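Local coordinates for DNA-binding response regulator (PDB 6JQS), which probably binds DNA through a LuxR-type helix-turn-helix domain to regulate transcription in a spore-forming bacterium, at residues I19-V24 / G70-D75. Numbering follows the deposited sequence.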
ATOM      1  N   ILE A  19      -3.347  -3.060   1.377  1.00 33.89           N
ATOM      2  CA  ILE A  19      -2.902  -2.862  -0.027  1.00 29.56           C
ATOM      3  C   ILE A  19      -1.365  -2.976  -0.146  1.00 27.66           C
ATOM      4  O   ILE A  19      -0.873  -3.632  -1.113  1.00 34.18           O
ATOM      5  CB  ILE A  19      -3.428  -1.539  -0.598  1.00 31.10           C
ATOM      6  CG1 ILE A  19      -4.942  -1.595  -0.804  1.00 29.38           C
ATOM      7  CG2 ILE A  19      -2.659  -1.211  -1.876  1.00 28.98           C
ATOM      8  CD1 ILE A  19      -5.595  -0.206  -0.971  1.00 28.81           C
ATOM      9  N   PHE A  20      -0.616  -2.274   0.690  1.00 32.06           N
ATOM     10  CA  PHE A  20       0.862  -2.260   0.624  1.00 29.14           C
ATOM     11  C   PHE A  20       1.410  -3.644   1.031  1.00 34.12           C
ATOM     12  O   PHE A  20       2.454  -4.011   0.464  1.00 32.63           O
ATOM     13  CB  PHE A  20       1.457  -1.125   1.447  1.00 27.28           C
ATOM     14  CG  PHE A  20       1.420   0.202   0.740  1.00 25.21           C
ATOM     15  CD1 PHE A  20       2.438   0.547  -0.117  1.00 27.78           C
ATOM     16  CD2 PHE A  20       0.296   1.011   0.772  1.00 31.73           C
ATOM     17  CE1 PHE A  20       2.374   1.692  -0.898  1.00 27.90           C
ATOM     18  CE2 PHE A  20       0.252   2.185   0.013  1.00 28.62           C
ATOM     19  CZ  PHE A  20       1.287   2.509  -0.816  1.00 28.16           C
ATOM     20  N   GLN A  21       0.809  -4.350   1.995  1.00 33.03           N
ATOM     21  CA  GLN A  21       1.268  -5.746   2.318  1.00 33.72           C
ATOM     22  C   GLN A  21       1.134  -6.640   1.080  1.00 36.16           C
ATOM     23  O   GLN A  21       1.992  -7.482   0.858  1.00 33.43           O
ATOM     24  CB  GLN A  21       0.511  -6.329   3.519  1.00 33.07           C
ATOM     25  CG  GLN A  21       1.171  -7.598   4.048  1.00 39.15           C
ATOM     26  CD  GLN A  21       2.598  -7.363   4.518  1.00 36.69           C
ATOM     27  OE1 GLN A  21       2.847  -6.805   5.577  1.00 35.75           O
ATOM     28  NE2 GLN A  21       3.553  -7.649   3.661  1.00 39.13           N
ATOM     29  N   LEU A  22       0.121  -6.446   0.235  1.00 34.76           N
ATOM     30  CA  LEU A  22      -0.004  -7.217  -1.016  1.00 33.98           C
ATOM     31  C   LEU A  22       0.974  -6.759  -2.087  1.00 35.27           C
ATOM     32  O   LEU A  22       1.400  -7.645  -2.858  1.00 31.26           O
ATOM     33  CB  LEU A  22      -1.463  -7.210  -1.528  1.00 39.18           C
ATOM     34  CG  LEU A  22      -2.498  -7.780  -0.551  1.00 43.11           C
ATOM     35  CD1 LEU A  22      -3.878  -7.861  -1.201  1.00 42.48           C
ATOM     36  CD2 LEU A  22      -2.108  -9.162  -0.044  1.00 49.53           C
ATOM     37  N   LEU A  23       1.285  -5.457  -2.228  1.00 32.39           N
ATOM     38  CA  LEU A  23       2.370  -5.034  -3.131  1.00 32.52           C
ATOM     39  C   LEU A  23       3.676  -5.715  -2.687  1.00 29.99           C
ATOM     40  O   LEU A  23       4.412  -6.206  -3.489  1.00 25.30           O
ATOM     41  CB  LEU A  23       2.506  -3.514  -3.088  1.00 36.18           C
ATOM     42  CG  LEU A  23       1.373  -2.750  -3.771  1.00 35.28           C
ATOM     43  CD1 LEU A  23       1.491  -1.268  -3.441  1.00 37.07           C
ATOM     44  CD2 LEU A  23       1.398  -2.986  -5.266  1.00 39.48           C
ATOM     45  N   VAL A  24       3.971  -5.748  -1.400  1.00 35.10           N
ATOM     46  CA  VAL A  24       5.217  -6.476  -0.993  1.00 31.13           C
ATOM     47  C   VAL A  24       5.209  -7.876  -1.624  1.00 29.11           C
ATOM     48  O   VAL A  24       6.306  -8.374  -2.065  1.00 34.02           O
ATOM     49  CB  VAL A  24       5.285  -6.503   0.541  1.00 32.93           C
ATOM     50  CG1 VAL A  24       6.285  -7.526   1.012  1.00 29.13           C
ATOM     51  CG2 VAL A  24       5.604  -5.125   1.054  1.00 34.14           C
ATOM     52  N   GLY A  70       7.721  -0.127  10.707  1.00 40.89           N
ATOM     53  CA  GLY A  70       7.159  -1.342  11.324  1.00 45.54           C
ATOM     54  C   GLY A  70       5.723  -1.619  10.907  1.00 43.60           C
ATOM     55  O   GLY A  70       5.121  -2.505  11.506  1.00 38.77           O
ATOM     56  N   GLU A  71       5.209  -0.967   9.851  1.00 39.87           N
ATOM     57  CA  GLU A  71       3.814  -1.150   9.391  1.00 36.85           C
ATOM     58  C   GLU A  71       3.612  -2.368   8.497  1.00 40.22           C
ATOM     59  O   GLU A  71       2.447  -2.786   8.334  1.00 42.86           O
ATOM     60  CB  GLU A  71       3.347   0.092   8.622  1.00 40.77           C
ATOM     61  CG  GLU A  71       3.075   1.247   9.534  1.00 39.90           C
ATOM     62  CD  GLU A  71       1.915   1.054  10.518  1.00 47.73           C
ATOM     63  OE1 GLU A  71       1.770   1.912  11.407  1.00 50.22           O
ATOM     64  OE2 GLU A  71       1.177   0.037  10.428  1.00 47.88           O
ATOM     65  N   LEU A  72       4.661  -2.863   7.848  1.00 34.91           N
ATOM     66  CA  LEU A  72       4.575  -4.009   6.926  1.00 34.80           C
ATOM     67  C   LEU A  72       5.594  -5.064   7.403  1.00 27.61           C
ATOM     68  O   LEU A  72       6.583  -4.671   7.987  1.00 33.81           O
ATOM     69  CB  LEU A  72       4.915  -3.560   5.499  1.00 31.40           C
ATOM     70  CG  LEU A  72       4.025  -2.478   4.862  1.00 34.17           C
ATOM     71  CD1 LEU A  72       4.593  -2.093   3.495  1.00 30.45           C
ATOM     72  CD2 LEU A  72       2.607  -2.946   4.725  1.00 35.57           C
ATOM     73  N   SER A  73       5.413  -6.300   6.995  1.00 37.69           N
ATOM     74  CA  SER A  73       6.465  -7.346   7.072  1.00 41.88           C
ATOM     75  C   SER A  73       6.977  -7.629   5.668  1.00 43.57           C
ATOM     76  O   SER A  73       6.180  -7.578   4.735  1.00 38.47           O
ATOM     77  CB  SER A  73       5.943  -8.606   7.660  1.00 45.78           C
ATOM     78  OG  SER A  73       4.735  -8.959   7.017  1.00 49.97           O
ATOM     79  N   LEU A  74       8.209  -8.107   5.587  1.00 43.75           N
ATOM     80  CA  LEU A  74       8.889  -8.516   4.331  1.00 43.14           C
ATOM     81  C   LEU A  74       8.184  -9.717   3.669  1.00 46.60           C
ATOM     82  O   LEU A  74       8.251  -9.845   2.405  1.00 46.60           O
ATOM     83  CB  LEU A  74      10.314  -8.829   4.784  1.00 50.53           C
ATOM     84  CG  LEU A  74      11.452  -8.335   3.905  1.00 49.97           C
ATOM     85  CD1 LEU A  74      11.175  -6.985   3.275  1.00 38.85           C
ATOM     86  CD2 LEU A  74      12.742  -8.341   4.702  1.00 40.35           C
ATOM     87  N   ASP A  75       7.464 -10.512   4.463  1.00 46.30           N
ATOM     88  CA  ASP A  75       6.811 -11.783   4.047  1.00 51.93           C
ATOM     89  C   ASP A  75       5.387 -11.501   3.555  1.00 53.24           C
ATOM     90  O   ASP A  75       4.618 -11.080   4.407  1.00 54.52           O
ATOM     91  CB  ASP A  75       6.799 -12.799   5.201  1.00 47.33           C
ATOM     92  CG  ASP A  75       8.184 -13.277   5.606  1.00 57.63           C
ATOM     93  OD1 ASP A  75       9.118 -13.115   4.771  1.00 46.34           O
ATOM     94  OD2 ASP A  75       8.322 -13.817   6.764  1.00 48.82           O
TER
HETATM   95  O   HOH W   1       0.949  -5.561   7.411  1.00 48.29           O
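The side-chain amide of Gln21 reads the backbone of Ser73 at both ends, giving to its carbonyl and taking from its N-H. Ser73 N donates to Gln21 OE1 at 3.0 Å, nearly straight (169°), lying in the carbonyl plane on a lone pair. In return Gln21 NE2 donates to Ser73 O at 2.8 Å, and that oxygen sits close to the plane of the amide, so the two bonds together fix the rotation of the carboxamide. Ser73 OG adds a longer bond of 3.2 Å to Gln21 OE1, coming from above the carbonyl plane and missing the lone pairs. A water gives Gln21 OE1 a third donor beyond the two from Ser73 and also donates to Glu71 O at 3.3 Å, tying the amide to the start of the tail. The Gln21 chain runs with CG anti to the backbone N (chi1 -167°) and then bends at chi2 (60°), which carries the amide out to the passing backbone of the tail. In this LuxR-family (GerE-type) helical domain, the C-terminal tail leaves helix 59-68 through a Schellman motif at Gly70 and runs beside helix 14-24. Beneath the polar layer Leu72 points at the helix: its CD1 and CD2 both lie 3.9 Å from Phe20 CB, and CD1 also meets Val24 CG2, while Leu66 of helix 59-68 touches both Leu72 and Phe20. Val24 CG1 rests against Leu74 O at 3.3 Å, a van der Waals contact. Other polar groups of the tail are also paired with neighbours: Glu71 forms a salt bridge with Arg17 through OE2 and a hydrogen bond with Ser10 through OE1, and Asp75 O is hydrogen-bonded to Arg25 NH2.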